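Local coordinates for [Ribosomal protein bS18]-alanine N-acetyltransferase (PDB 5ISV), which probably transfers the acetyl group of acetyl-CoA to the N-terminal alanine of ribosomal protein bS18, at residues E19-A24 and A70-Y75; E38-F43 and F54-V59; A64-I69 and L100-R105; N121-R126 and I141-I146. One frame throughout, in Å; residues are numbered along the deposited sequence.

Contact 1: residues E19-A24 and A70-Y75; sequences EQRAHA and AVDPDY
A salt-bridge network of Arg21, Asp72 and Asp74 ties the last turn of helix 12-22 to the loop after strand 63-71, the strand of the GNAT fold whose end probably binds acetyl-CoA through Ile69, Ala70 and Val71. Arg21 takes the Asp72 carboxylate side-on with two nitrogens. Its NE donates to OD2 of Asp72 at 2.7 Å, while its NH2 reaches OD1 of Asp72 at 2.9 Å along an almost straight line (176°) and meets the syn lone pair. A bend at chi3 (49°) brings that edge of the guanidinium round to Asp72, and the two planes are only 16° apart. Asp74 adds a longer salt bridge, OD2 to Arg21 NH2 at 3.3 Å, and its backbone N closes an Asx turn on Asp72 OD1 from the anti side. Pro73, between the two acids in sequence, lays CG over one guanidinium face and brings CD to 3.8 Å from CB of Arg21. Nearer the sheet, CB of Ala22 sits 4.0 Å from CB of Ala70, whose methyl also makes an off-centre CH-pi contact with the His23 ring. That ring is steadied by a hydrogen bond from its ND1 to Glu19 OE2, an oxygen that also accepts from the backbone N of Trp27. With three donors gathered on its carboxylate, Asp72 is probably kept ionised, its negative charge balanced by Arg21 and further stabilised by the N-H of the turn.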
loop_
_atom_site.group_PDB
_atom_site.type_symbol
_atom_site.label_atom_id
_atom_site.label_comp_id
_atom_site.label_asym_id
_atom_site.label_seq_id
_atom_site.Cartn_x
_atom_site.Cartn_y
_atom_site.Cartn_z
ATOM N N GLU A 19 9.502 8.556 -3.924
ATOM C CA GLU A 19 9.788 7.309 -4.630
ATOM C C GLU A 19 11.280 7.219 -5.101
ATOM O O GLU A 19 11.906 6.153 -4.942
ATOM C CB GLU A 19 8.816 7.212 -5.793
ATOM C CG GLU A 19 9.000 5.987 -6.681
ATOM C CD GLU A 19 8.395 4.726 -6.107
ATOM O OE1 GLU A 19 7.690 4.791 -5.099
ATOM O OE2 GLU A 19 8.635 3.637 -6.673
ATOM N N GLN A 20 11.845 8.324 -5.617
ATOM C CA GLN A 20 13.274 8.371 -6.011
ATOM C C GLN A 20 14.260 8.162 -4.882
ATOM O O GLN A 20 15.351 7.618 -5.062
ATOM C CB GLN A 20 13.617 9.732 -6.645
ATOM C CG GLN A 20 12.814 10.119 -7.847
ATOM C CD GLN A 20 12.488 8.956 -8.759
ATOM O OE1 GLN A 20 13.383 8.298 -9.318
ATOM N NE2 GLN A 20 11.199 8.657 -8.866
ATOM N N ARG A 21 13.879 8.643 -3.717
ATOM C CA ARG A 21 14.715 8.571 -2.554
ATOM C C ARG A 21 14.558 7.222 -1.881
ATOM O O ARG A 21 15.526 6.706 -1.349
ATOM C CB ARG A 21 14.336 9.739 -1.629
ATOM C CG ARG A 21 14.730 11.109 -2.188
ATOM C CD ARG A 21 14.057 12.263 -1.442
ATOM N NE ARG A 21 14.193 12.110 -0.010
ATOM C CZ ARG A 21 15.286 12.388 0.695
ATOM N NH1 ARG A 21 16.388 12.828 0.102
ATOM N NH2 ARG A 21 15.261 12.177 2.011
ATOM N N ALA A 22 13.343 6.655 -1.923
ATOM C CA ALA A 22 13.001 5.447 -1.162
ATOM C C ALA A 22 13.200 4.103 -1.868
ATOM O O ALA A 22 13.564 3.106 -1.255
ATOM C CB ALA A 22 11.567 5.552 -0.686
ATOM N N HIS A 23 12.965 4.100 -3.160
ATOM C CA HIS A 23 12.967 2.818 -3.908
ATOM C C HIS A 23 14.087 2.712 -4.936
ATOM O O HIS A 23 14.283 3.646 -5.701
ATOM C CB HIS A 23 11.608 2.664 -4.588
ATOM C CG HIS A 23 10.496 2.329 -3.652
ATOM N ND1 HIS A 23 9.165 2.341 -4.025
ATOM C CD2 HIS A 23 10.515 1.846 -2.383
ATOM C CE1 HIS A 23 8.415 1.958 -3.009
ATOM N NE2 HIS A 23 9.212 1.651 -2.002
ATOM N N ALA A 24 14.799 1.575 -4.954
ATOM C CA ALA A 24 15.826 1.275 -5.968
ATOM C C ALA A 24 15.302 1.011 -7.378
ATOM O O ALA A 24 16.057 1.163 -8.341
ATOM C CB ALA A 24 16.682 0.107 -5.530
ATOM N N ALA A 70 5.480 3.907 0.057
ATOM C CA ALA A 70 6.865 4.319 0.345
ATOM C C ALA A 70 6.873 5.280 1.500
ATOM O O ALA A 70 5.931 6.052 1.697
ATOM C CB ALA A 70 7.563 4.976 -0.853
ATOM N N VAL A 71 7.966 5.186 2.242
ATOM C CA VAL A 71 8.291 6.185 3.293
ATOM C C VAL A 71 9.625 6.820 2.938
ATOM O O VAL A 71 10.593 6.127 2.642
ATOM C CB VAL A 71 8.320 5.559 4.711
ATOM C CG1 VAL A 71 8.835 6.566 5.740
ATOM C CG2 VAL A 71 6.928 5.121 5.149
ATOM N N ASP A 72 9.683 8.152 3.011
ATOM C CA ASP A 72 10.908 8.857 2.711
ATOM C C ASP A 72 12.017 8.406 3.683
ATOM O O ASP A 72 11.736 8.231 4.867
ATOM C CB ASP A 72 10.667 10.360 2.837
ATOM C CG ASP A 72 11.846 11.153 2.424
ATOM O OD1 ASP A 72 12.837 11.243 3.191
ATOM O OD2 ASP A 72 11.813 11.616 1.269
ATOM N N PRO A 73 13.244 8.157 3.190
ATOM C CA PRO A 73 14.269 7.601 4.104
ATOM C C PRO A 73 14.626 8.447 5.338
ATOM O O PRO A 73 15.129 7.887 6.312
ATOM C CB PRO A 73 15.510 7.401 3.216
ATOM C CG PRO A 73 15.224 8.106 1.937
ATOM C CD PRO A 73 13.734 8.235 1.799
ATOM N N ASP A 74 14.324 9.748 5.312
ATOM C CA ASP A 74 14.483 10.630 6.488
ATOM C C ASP A 74 13.485 10.341 7.596
ATOM O O ASP A 74 13.614 10.895 8.697
ATOM C CB ASP A 74 14.287 12.093 6.089
ATOM C CG ASP A 74 15.462 12.664 5.343
ATOM O OD1 ASP A 74 16.529 12.013 5.250
ATOM O OD2 ASP A 74 15.315 13.807 4.863
ATOM N N TYR A 75 12.481 9.514 7.314
ATOM C CA TYR A 75 11.376 9.245 8.194
ATOM C C TYR A 75 11.198 7.743 8.525
ATOM O O TYR A 75 10.146 7.360 9.016
ATOM C CB TYR A 75 10.106 9.924 7.650
ATOM C CG TYR A 75 10.229 11.456 7.351
ATOM C CD1 TYR A 75 10.661 11.938 6.107
ATOM C CD2 TYR A 75 9.840 12.395 8.284
ATOM C CE1 TYR A 75 10.745 13.310 5.818
ATOM C CE2 TYR A 75 9.911 13.766 8.012
ATOM C CZ TYR A 75 10.348 14.238 6.774
ATOM O OH TYR A 75 10.422 15.663 6.608
#

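Contact 2: residues E38-F43 and F54-V59; sequences ERYLNF and FAITQV
Asn42 stands in for a main-chain acceptor against Thr57: its OD1 takes the backbone N of Thr57 at 3.0 Å, coming almost head-on to the side-chain carbonyl. With CG beside its own backbone N (chi1 -67°), the amide swings toward strand 50-60, and the other end, ND2, donates to Asn35 O. Ordinary backbone bonds run on both sides of this substitution. Val59 N is satisfied by Arg39 O and Leu41 N by Thr57 O at 2.9 Å, while Phe43 and Ala55 exchange a reciprocal pair of N-H to O bonds. The carbonyl of Leu41 has turned to a water, which donates to it at 2.7 Å, lies 2.8 Å from Thr57 OG1, and makes a weak bond to Ala55 O. Alongside, the Tyr40 ring receives CG of Gln58 over one face, 4.1 Å from its centroid, a CH-pi contact, and brings CE2 to 3.9 Å from Ile56 CG2. The hydroxyl of Tyr40 is hydrogen-bonded to Asn35 OD1. On the far side of the strand, Leu41 CB packs on Val59 CG2, and the Leu41 side chain also touches Glu91 and Leu92 of helix 80-94. The whole is an irregular antiparallel lead-in to strand 43-47, which then pairs with strand 50-60 in the N-terminal antiparallel arm of the GNAT sheet.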
loop_
_atom_site.group_PDB
_atom_site.type_symbol
_atom_site.label_atom_id
_atom_site.label_comp_id
_atom_site.label_asym_id
_atom_site.label_seq_id
_atom_site.Cartn_x
_atom_site.Cartn_y
_atom_site.Cartn_z
ATOM N N GLU A 38 -10.929 7.634 -10.336
ATOM C CA GLU A 38 -12.109 7.249 -9.567
ATOM C C GLU A 38 -12.022 5.869 -8.877
ATOM O O GLU A 38 -12.666 5.687 -7.867
ATOM C CB GLU A 38 -13.417 7.448 -10.354
ATOM C CG GLU A 38 -13.875 6.333 -11.265
ATOM C CD GLU A 38 -15.190 6.686 -11.963
ATOM O OE1 GLU A 38 -16.075 7.332 -11.343
ATOM O OE2 GLU A 38 -15.354 6.307 -13.140
ATOM N N ARG A 39 -11.218 4.926 -9.379
ATOM C CA ARG A 39 -11.051 3.645 -8.657
ATOM C C ARG A 39 -10.000 3.698 -7.550
ATOM O O ARG A 39 -9.937 2.817 -6.689
ATOM C CB ARG A 39 -10.765 2.465 -9.559
ATOM C CG ARG A 39 -9.603 2.547 -10.512
ATOM C CD ARG A 39 -9.540 1.306 -11.400
ATOM N NE ARG A 39 -10.834 0.988 -12.026
ATOM C CZ ARG A 39 -11.208 1.306 -13.270
ATOM N NH1 ARG A 39 -10.417 1.989 -14.090
ATOM N NH2 ARG A 39 -12.405 0.948 -13.702
ATOM N N TYR A 40 -9.205 4.758 -7.516
ATOM C CA TYR A 40 -8.146 4.868 -6.526
ATOM C C TYR A 40 -8.621 5.456 -5.203
ATOM O O TYR A 40 -9.486 6.285 -5.169
ATOM C CB TYR A 40 -6.959 5.618 -7.110
ATOM C CG TYR A 40 -6.212 4.714 -8.055
ATOM C CD1 TYR A 40 -6.659 4.532 -9.367
ATOM C CD2 TYR A 40 -5.095 4.008 -7.644
ATOM C CE1 TYR A 40 -5.976 3.696 -10.219
ATOM C CE2 TYR A 40 -4.397 3.146 -8.495
ATOM C CZ TYR A 40 -4.862 2.983 -9.793
ATOM O OH TYR A 40 -4.236 2.078 -10.644
ATOM N N LEU A 41 -7.983 4.979 -4.148
ATOM C CA LEU A 41 -8.117 5.543 -2.787
ATOM C C LEU A 41 -6.715 5.739 -2.273
ATOM O O LEU A 41 -6.216 4.926 -1.501
ATOM C CB LEU A 41 -8.934 4.585 -1.902
ATOM C CG LEU A 41 -9.406 5.125 -0.541
ATOM C CD1 LEU A 41 -10.394 6.254 -0.726
ATOM C CD2 LEU A 41 -10.024 4.032 0.311
ATOM N N ASN A 42 -6.101 6.846 -2.720
ATOM C CA ASN A 42 -4.693 7.108 -2.454
ATOM C C ASN A 42 -4.570 8.072 -1.261
ATOM O O ASN A 42 -5.331 9.016 -1.147
ATOM C CB ASN A 42 -4.068 7.773 -3.693
ATOM C CG ASN A 42 -4.024 6.818 -4.885
ATOM O OD1 ASN A 42 -4.131 5.614 -4.696
ATOM N ND2 ASN A 42 -3.842 7.332 -6.082
ATOM N N PHE A 43 -3.556 7.837 -0.455
ATOM C CA PHE A 43 -3.332 8.617 0.813
ATOM C C PHE A 43 -1.888 9.064 0.897
ATOM O O PHE A 43 -0.967 8.428 0.387
ATOM C CB PHE A 43 -3.674 7.751 2.045
ATOM C CG PHE A 43 -5.139 7.462 2.195
ATOM C CD1 PHE A 43 -6.048 8.489 2.497
ATOM C CD2 PHE A 43 -5.628 6.156 2.004
ATOM C CE1 PHE A 43 -7.388 8.248 2.633
ATOM C CE2 PHE A 43 -6.976 5.912 2.119
ATOM C CZ PHE A 43 -7.857 6.938 2.419
ATOM N N PHE A 54 3.497 7.840 1.252
ATOM C CA PHE A 54 2.258 7.757 0.472
ATOM C C PHE A 54 1.914 6.272 0.235
ATOM O O PHE A 54 2.780 5.430 0.360
ATOM C CB PHE A 54 2.411 8.441 -0.912
ATOM C CG PHE A 54 3.412 7.783 -1.807
ATOM C CD1 PHE A 54 3.044 6.664 -2.585
ATOM C CD2 PHE A 54 4.717 8.200 -1.881
ATOM C CE1 PHE A 54 3.979 6.041 -3.338
ATOM C CE2 PHE A 54 5.646 7.580 -2.664
ATOM C CZ PHE A 54 5.272 6.480 -3.409
ATOM N N ALA A 55 0.629 6.074 -0.052
ATOM C CA ALA A 55 0.122 4.708 -0.385
ATOM C C ALA A 55 -0.862 4.860 -1.529
ATOM O O ALA A 55 -1.802 5.613 -1.478
ATOM C CB ALA A 55 -0.543 4.096 0.811
ATOM N N ILE A 56 -0.653 4.023 -2.555
ATOM C CA ILE A 56 -1.469 4.038 -3.800
ATOM C C ILE A 56 -2.250 2.717 -3.820
ATOM O O ILE A 56 -1.641 1.635 -3.870
ATOM C CB ILE A 56 -0.551 4.117 -5.006
ATOM C CG1 ILE A 56 0.465 5.224 -4.986
ATOM C CG2 ILE A 56 -1.362 4.148 -6.321
ATOM C CD1 ILE A 56 -0.128 6.588 -4.931
ATOM N N THR A 57 -3.579 2.831 -3.832
ATOM C CA THR A 57 -4.441 1.648 -3.729
ATOM C C THR A 57 -5.572 1.755 -4.725
ATOM O O THR A 57 -6.235 2.778 -4.795
ATOM C CB THR A 57 -5.045 1.524 -2.313
ATOM O OG1 THR A 57 -3.991 1.451 -1.353
ATOM C CG2 THR A 57 -5.939 0.276 -2.139
ATOM N N GLN A 58 -5.791 0.664 -5.527
ATOM C CA GLN A 58 -6.910 0.636 -6.440
ATOM C C GLN A 58 -7.993 -0.180 -5.753
ATOM O O GLN A 58 -7.685 -1.238 -5.194
ATOM C CB GLN A 58 -6.451 -0.086 -7.753
ATOM C CG GLN A 58 -7.305 0.113 -8.968
ATOM C CD GLN A 58 -6.795 -0.811 -10.079
ATOM O OE1 GLN A 58 -5.938 -0.447 -10.882
ATOM N NE2 GLN A 58 -7.139 -2.042 -9.949
ATOM N N VAL A 59 -9.234 0.283 -5.798
ATOM C CA VAL A 59 -10.378 -0.453 -5.280
ATOM C C VAL A 59 -11.297 -0.799 -6.450
ATOM O O VAL A 59 -11.799 0.099 -7.121
ATOM C CB VAL A 59 -11.174 0.369 -4.232
ATOM C CG1 VAL A 59 -12.316 -0.463 -3.664
ATOM C CG2 VAL A 59 -10.261 0.842 -3.093
HETATM O O HOH W 1 -3.911 4.033 -0.328
#

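Contact 3: residues A64-I69 and L100-R105; sequences ATLFNI and LWLEVR
Leu66 and Leu102 lie side by side, CB to CB at 3.9 Å, where the two parallel strands of a beta-alpha-beta unit, 63-71 and 99-105, begin to part at the centre of the GNAT sheet. Just before them the pairing is regular. Trp101 N donates to Ala64 O at 2.9 Å, and Leu66 N to Trp101 O at 2.8 Å, the second bond nearly straight (172°). On the face that carries Ala64 and Leu100, CD1 of Leu100 fits 3.8 Å from Ala64 CB. It gets there because CG of Leu100 is turned anti to the backbone N (chi1 171°). Trp101 projects to the other face, its indole edge by Ala64 O. Farther out, Ile89 and Leu92 of the connecting helix 80-94 cover Leu100, and Phe120 and Met142 pack on Leu102. The segment axes differ by 28° in direction, and beyond Leu66 the strands separate in the splay characteristic of GNAT enzymes. A classic beta bulge, in which Phe67 and Asn68 both face Ile56, comes just before the predicted acetyl-CoA site, while Glu103, the predicted proton acceptor, follows on the other strand. Across the opening a single water takes the place of the next direct bond: it donates to Leu66 O at 2.7 Å and accepts from Glu103 N at 3.0 Å.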
loop_
_atom_site.group_PDB
_atom_site.type_symbol
_atom_site.label_atom_id
_atom_site.label_comp_id
_atom_site.label_asym_id
_atom_site.label_seq_id
_atom_site.Cartn_x
_atom_site.Cartn_y
_atom_site.Cartn_z
ATOM N N ALA A 64 -9.554 -4.434 -2.731
ATOM C CA ALA A 64 -8.556 -3.386 -2.856
ATOM C C ALA A 64 -7.185 -3.993 -3.082
ATOM O O ALA A 64 -6.884 -5.063 -2.564
ATOM C CB ALA A 64 -8.548 -2.518 -1.600
ATOM N N THR A 65 -6.365 -3.344 -3.902
ATOM C CA THR A 65 -5.025 -3.774 -4.164
ATOM C C THR A 65 -4.065 -2.596 -3.951
ATOM O O THR A 65 -4.203 -1.563 -4.601
ATOM C CB THR A 65 -4.896 -4.301 -5.601
ATOM O OG1 THR A 65 -5.758 -5.438 -5.739
ATOM C CG2 THR A 65 -3.505 -4.737 -5.888
ATOM N N LEU A 66 -3.057 -2.828 -3.109
ATOM C CA LEU A 66 -2.004 -1.837 -2.851
ATOM C C LEU A 66 -1.001 -1.921 -4.014
ATOM O O LEU A 66 -0.337 -2.968 -4.206
ATOM C CB LEU A 66 -1.314 -2.129 -1.519
ATOM C CG LEU A 66 -0.240 -1.135 -1.080
ATOM C CD1 LEU A 66 -0.821 0.218 -0.711
ATOM C CD2 LEU A 66 0.549 -1.763 0.068
ATOM N N PHE A 67 -0.923 -0.884 -4.831
ATOM C CA PHE A 67 -0.011 -0.822 -5.961
ATOM C C PHE A 67 1.389 -0.361 -5.523
ATOM O O PHE A 67 2.371 -0.728 -6.166
ATOM C CB PHE A 67 -0.565 0.038 -7.105
ATOM C CG PHE A 67 -1.377 -0.765 -8.107
ATOM C CD1 PHE A 67 -2.627 -1.275 -7.761
ATOM C CD2 PHE A 67 -0.854 -1.054 -9.349
ATOM C CE1 PHE A 67 -3.363 -2.072 -8.644
ATOM C CE2 PHE A 67 -1.597 -1.801 -10.265
ATOM C CZ PHE A 67 -2.849 -2.289 -9.912
ATOM N N ASN A 68 1.480 0.509 -4.474
ATOM C CA ASN A 68 2.765 1.015 -4.057
ATOM C C ASN A 68 2.601 1.716 -2.712
ATOM O O ASN A 68 1.574 2.279 -2.460
ATOM C CB ASN A 68 3.287 2.030 -5.080
ATOM C CG ASN A 68 4.782 2.288 -4.950
ATOM O OD1 ASN A 68 5.482 1.638 -4.195
ATOM N ND2 ASN A 68 5.269 3.273 -5.688
ATOM N N ILE A 69 3.662 1.614 -1.916
ATOM C CA ILE A 69 3.745 2.394 -0.665
ATOM C C ILE A 69 5.203 2.704 -0.490
ATOM O O ILE A 69 6.063 1.930 -0.825
ATOM C CB ILE A 69 3.167 1.595 0.524
ATOM C CG1 ILE A 69 3.114 2.435 1.829
ATOM C CG2 ILE A 69 3.926 0.270 0.722
ATOM C CD1 ILE A 69 2.268 1.814 2.934
ATOM N N LEU A 100 -7.876 -6.714 1.207
ATOM C CA LEU A 100 -6.785 -5.891 0.690
ATOM C C LEU A 100 -5.629 -6.839 0.303
ATOM O O LEU A 100 -5.174 -7.632 1.111
ATOM C CB LEU A 100 -6.335 -4.868 1.743
ATOM C CG LEU A 100 -5.066 -4.083 1.450
ATOM C CD1 LEU A 100 -5.230 -3.197 0.205
ATOM C CD2 LEU A 100 -4.745 -3.170 2.641
ATOM N N TRP A 101 -5.113 -6.656 -0.895
ATOM C CA TRP A 101 -4.016 -7.453 -1.462
ATOM C C TRP A 101 -2.786 -6.582 -1.685
ATOM O O TRP A 101 -2.902 -5.403 -1.999
ATOM C CB TRP A 101 -4.439 -7.977 -2.866
ATOM C CG TRP A 101 -5.597 -8.848 -2.841
ATOM C CD1 TRP A 101 -6.919 -8.481 -2.801
ATOM C CD2 TRP A 101 -5.569 -10.273 -2.815
ATOM N NE1 TRP A 101 -7.707 -9.596 -2.733
ATOM C CE2 TRP A 101 -6.901 -10.710 -2.725
ATOM C CE3 TRP A 101 -4.545 -11.229 -2.828
ATOM C CZ2 TRP A 101 -7.243 -12.069 -2.722
ATOM C CZ3 TRP A 101 -4.896 -12.601 -2.806
ATOM C CH2 TRP A 101 -6.217 -12.997 -2.740
ATOM N N LEU A 102 -1.626 -7.179 -1.571
ATOM C CA LEU A 102 -0.362 -6.505 -1.937
ATOM C C LEU A 102 0.649 -7.515 -2.403
ATOM O O LEU A 102 0.453 -8.728 -2.240
ATOM C CB LEU A 102 0.233 -5.679 -0.756
ATOM C CG LEU A 102 0.608 -6.440 0.511
ATOM C CD1 LEU A 102 1.964 -7.147 0.448
ATOM C CD2 LEU A 102 0.630 -5.472 1.705
ATOM N N GLU A 103 1.728 -7.020 -2.990
ATOM C CA GLU A 103 2.818 -7.841 -3.470
ATOM C C GLU A 103 4.114 -7.284 -2.871
ATOM O O GLU A 103 4.279 -6.047 -2.808
ATOM C CB GLU A 103 2.873 -7.711 -4.989
ATOM C CG GLU A 103 3.022 -8.976 -5.728
ATOM C CD GLU A 103 2.704 -8.848 -7.208
ATOM O OE1 GLU A 103 2.887 -7.767 -7.784
ATOM O OE2 GLU A 103 2.271 -9.848 -7.796
ATOM N N VAL A 104 4.995 -8.153 -2.408
ATOM C CA VAL A 104 6.232 -7.721 -1.776
ATOM C C VAL A 104 7.382 -8.603 -2.222
ATOM O O VAL A 104 7.250 -9.821 -2.330
ATOM C CB VAL A 104 6.067 -7.678 -0.216
ATOM C CG1 VAL A 104 5.601 -8.993 0.348
ATOM C CG2 VAL A 104 7.344 -7.246 0.495
ATOM N N ARG A 105 8.521 -8.008 -2.527
ATOM C CA ARG A 105 9.758 -8.732 -2.781
ATOM C C ARG A 105 10.097 -9.664 -1.637
ATOM O O ARG A 105 10.092 -9.246 -0.474
ATOM C CB ARG A 105 10.894 -7.733 -3.024
ATOM C CG ARG A 105 10.801 -7.110 -4.381
ATOM C CD ARG A 105 11.593 -5.830 -4.517
ATOM N NE ARG A 105 11.607 -5.330 -5.874
ATOM C CZ ARG A 105 12.463 -5.706 -6.824
ATOM N NH1 ARG A 105 13.409 -6.606 -6.575
ATOM N NH2 ARG A 105 12.363 -5.185 -8.043
HETATM O O HOH W 2 2.102 -4.093 -3.662
#

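Contact 4: residues N121-R126 and I141-I146; sequences NEATIR and IMALPI
Ile141 lays its CD1 against CG and CD of Arg126; the 3.3 Å from CD1 of Ile141 to CD of Arg126 is closer than normal carbon packing and doubtful in detail. With CG1 of Ile141 beside its own backbone N (chi1 -68°), the branch runs obliquely across the arginine, whose bent end carries NH1 to a salt bridge with Glu103 OE2. Thr124 lies alongside Ile141 and points the same way, its CG2 3.8 Å from CB of Ile141. Behind these side chains the backbone is uneven. Ile141 O receives Ala123 N at 2.8 Å and, more weakly, Thr124 N at 3.4 Å, so that two consecutive residues face one partner. Ile141 N in turn is taken by Thr124 O. Toward the other end the pairing is regular again: Asn121 N donates to Ala143 O and Ala143 N to Asn121 O, both at 2.9 Å. There the Asn121 side chain crosses Pro145 at about a right angle, ND2 3.8 Å from CD of Pro145. The side chains of Ala123, Ile141 and Ala143 all touch Trp101, whereas Met142, on the reverse face from Ile141 and Ala143, meets Phe120. A classic beta bulge within an antiparallel hairpin is what these bonds describe, and the hairpin of strands 121-129 and 136-145 forms the C-terminal edge of the GNAT sheet.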
loop_
_atom_site.group_PDB
_atom_site.type_symbol
_atom_site.label_atom_id
_atom_site.label_comp_id
_atom_site.label_asym_id
_atom_site.label_seq_id
_atom_site.Cartn_x
_atom_site.Cartn_y
_atom_site.Cartn_z
ATOM N N ASN A 121 -1.890 -12.577 5.316
ATOM C CA ASN A 121 -1.488 -13.978 5.149
ATOM C C ASN A 121 -0.849 -14.074 3.772
ATOM O O ASN A 121 -1.335 -13.448 2.851
ATOM C CB ASN A 121 -2.712 -14.892 5.144
ATOM C CG ASN A 121 -3.653 -14.632 6.305
ATOM O OD1 ASN A 121 -3.310 -14.891 7.451
ATOM N ND2 ASN A 121 -4.838 -14.083 6.016
ATOM N N GLU A 122 0.195 -14.873 3.620
ATOM C CA GLU A 122 0.706 -15.236 2.276
ATOM C C GLU A 122 -0.377 -16.013 1.512
ATOM O O GLU A 122 -0.858 -17.022 2.009
ATOM C CB GLU A 122 1.951 -16.117 2.414
ATOM C CG GLU A 122 2.544 -16.592 1.094
ATOM C CD GLU A 122 3.782 -17.440 1.295
ATOM O OE1 GLU A 122 4.774 -16.916 1.835
ATOM O OE2 GLU A 122 3.758 -18.630 0.920
ATOM N N ALA A 123 -0.744 -15.533 0.327
ATOM C CA ALA A 123 -1.743 -16.169 -0.503
ATOM C C ALA A 123 -1.034 -17.056 -1.506
ATOM O O ALA A 123 -1.469 -18.155 -1.754
ATOM C CB ALA A 123 -2.597 -15.118 -1.215
ATOM N N THR A 124 0.026 -16.553 -2.109
ATOM C CA THR A 124 0.790 -17.259 -3.097
ATOM C C THR A 124 2.149 -16.615 -3.330
ATOM O O THR A 124 2.432 -15.529 -2.849
ATOM C CB THR A 124 0.015 -17.421 -4.415
ATOM O OG1 THR A 124 0.733 -18.349 -5.232
ATOM C CG2 THR A 124 -0.160 -16.141 -5.163
ATOM N N ILE A 125 2.991 -17.319 -4.053
ATOM C CA ILE A 125 4.335 -16.911 -4.393
ATOM C C ILE A 125 4.416 -16.839 -5.897
ATOM O O ILE A 125 3.812 -17.668 -6.573
ATOM C CB ILE A 125 5.396 -17.874 -3.819
ATOM C CG1 ILE A 125 5.360 -17.855 -2.297
ATOM C CG2 ILE A 125 6.799 -17.518 -4.303
ATOM C CD1 ILE A 125 6.141 -18.975 -1.661
ATOM N N ARG A 126 5.172 -15.872 -6.429
ATOM C CA ARG A 126 5.418 -15.810 -7.895
ATOM C C ARG A 126 6.902 -15.946 -8.094
ATOM O O ARG A 126 7.661 -15.039 -7.752
ATOM C CB ARG A 126 4.909 -14.499 -8.453
ATOM C CG ARG A 126 3.510 -14.183 -7.975
ATOM C CD ARG A 126 3.012 -12.900 -8.582
ATOM N NE ARG A 126 2.674 -13.142 -9.974
ATOM C CZ ARG A 126 2.107 -12.272 -10.783
ATOM N NH1 ARG A 126 1.807 -11.026 -10.397
ATOM N NH2 ARG A 126 1.865 -12.669 -12.034
ATOM N N ILE A 141 2.622 -12.644 -2.644
ATOM C CA ILE A 141 1.312 -12.021 -2.699
ATOM C C ILE A 141 0.702 -12.264 -1.332
ATOM O O ILE A 141 0.620 -13.395 -0.862
ATOM C CB ILE A 141 0.411 -12.623 -3.804
ATOM C CG1 ILE A 141 0.965 -12.259 -5.171
ATOM C CG2 ILE A 141 -0.985 -12.031 -3.736
ATOM C CD1 ILE A 141 2.444 -12.386 -5.372
ATOM N N MET A 142 0.306 -11.180 -0.675
ATOM C CA MET A 142 -0.348 -11.259 0.627
ATOM C C MET A 142 -1.766 -10.705 0.580
ATOM O O MET A 142 -2.056 -9.742 -0.165
ATOM C CB MET A 142 0.505 -10.544 1.693
ATOM C CG MET A 142 1.981 -10.920 1.658
ATOM S SD MET A 142 2.921 -10.261 3.043
ATOM C CE MET A 142 2.405 -11.378 4.319
ATOM N N ALA A 143 -2.625 -11.280 1.420
ATOM C CA ALA A 143 -4.035 -10.870 1.516
ATOM C C ALA A 143 -4.453 -10.617 2.977
ATOM O O ALA A 143 -4.109 -11.374 3.869
ATOM C CB ALA A 143 -4.936 -11.951 0.889
ATOM N N LEU A 144 -5.214 -9.554 3.175
ATOM C CA LEU A 144 -5.798 -9.217 4.446
ATOM C C LEU A 144 -7.327 -9.198 4.324
ATOM O O LEU A 144 -7.884 -8.370 3.633
ATOM C CB LEU A 144 -5.296 -7.864 4.884
ATOM C CG LEU A 144 -5.982 -7.348 6.160
ATOM C CD1 LEU A 144 -5.629 -8.175 7.381
ATOM C CD2 LEU A 144 -5.597 -5.896 6.423
ATOM N N PRO A 145 -7.998 -10.125 5.008
ATOM C CA PRO A 145 -9.463 -10.012 5.128
ATOM C C PRO A 145 -9.807 -8.780 5.981
ATOM O O PRO A 145 -9.172 -8.583 7.000
ATOM C CB PRO A 145 -9.873 -11.332 5.796
ATOM C CG PRO A 145 -8.731 -12.235 5.521
ATOM C CD PRO A 145 -7.497 -11.380 5.566
ATOM N N ILE A 146 -10.787 -8.010 5.543
ATOM C CA ILE A 146 -11.215 -6.825 6.240
ATOM C C ILE A 146 -12.661 -6.986 6.709
ATOM O O ILE A 146 -12.904 -7.268 7.870
ATOM C CB ILE A 146 -10.961 -5.563 5.371
ATOM C CG1 ILE A 146 -9.435 -5.434 5.184
ATOM C CG2 ILE A 146 -11.505 -4.292 6.043
ATOM C CD1 ILE A 146 -8.988 -4.252 4.368
HETATM O O HOH W 3 -5.698 -14.039 3.730
#

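In the fold
All four contacts reach one mixed sheet. Contacts 1 and 3 share strand 63-71, where the Asn68 ND2 to Glu19 OE1 bond (2.9 Å) joins them. Contact 2 sits on the neighbouring strand, its centre about 11 Å from that of contact 3, and bonds to it through Phe67 N and Ile56 O, 2.8 Å apart. On the other flank, contact 4 follows with its centre about 9 Å from that of contact 3. The predicted proton acceptor Glu103, in contact 3, is joined to contact 4 through its salt bridge to Arg126, while the side chain of Tyr115, the predicted proton donor, lies about 4 Å from those of both Leu102 and Met142. Contacts 1 and 4 stand farthest apart, centres about 24 Å from each other.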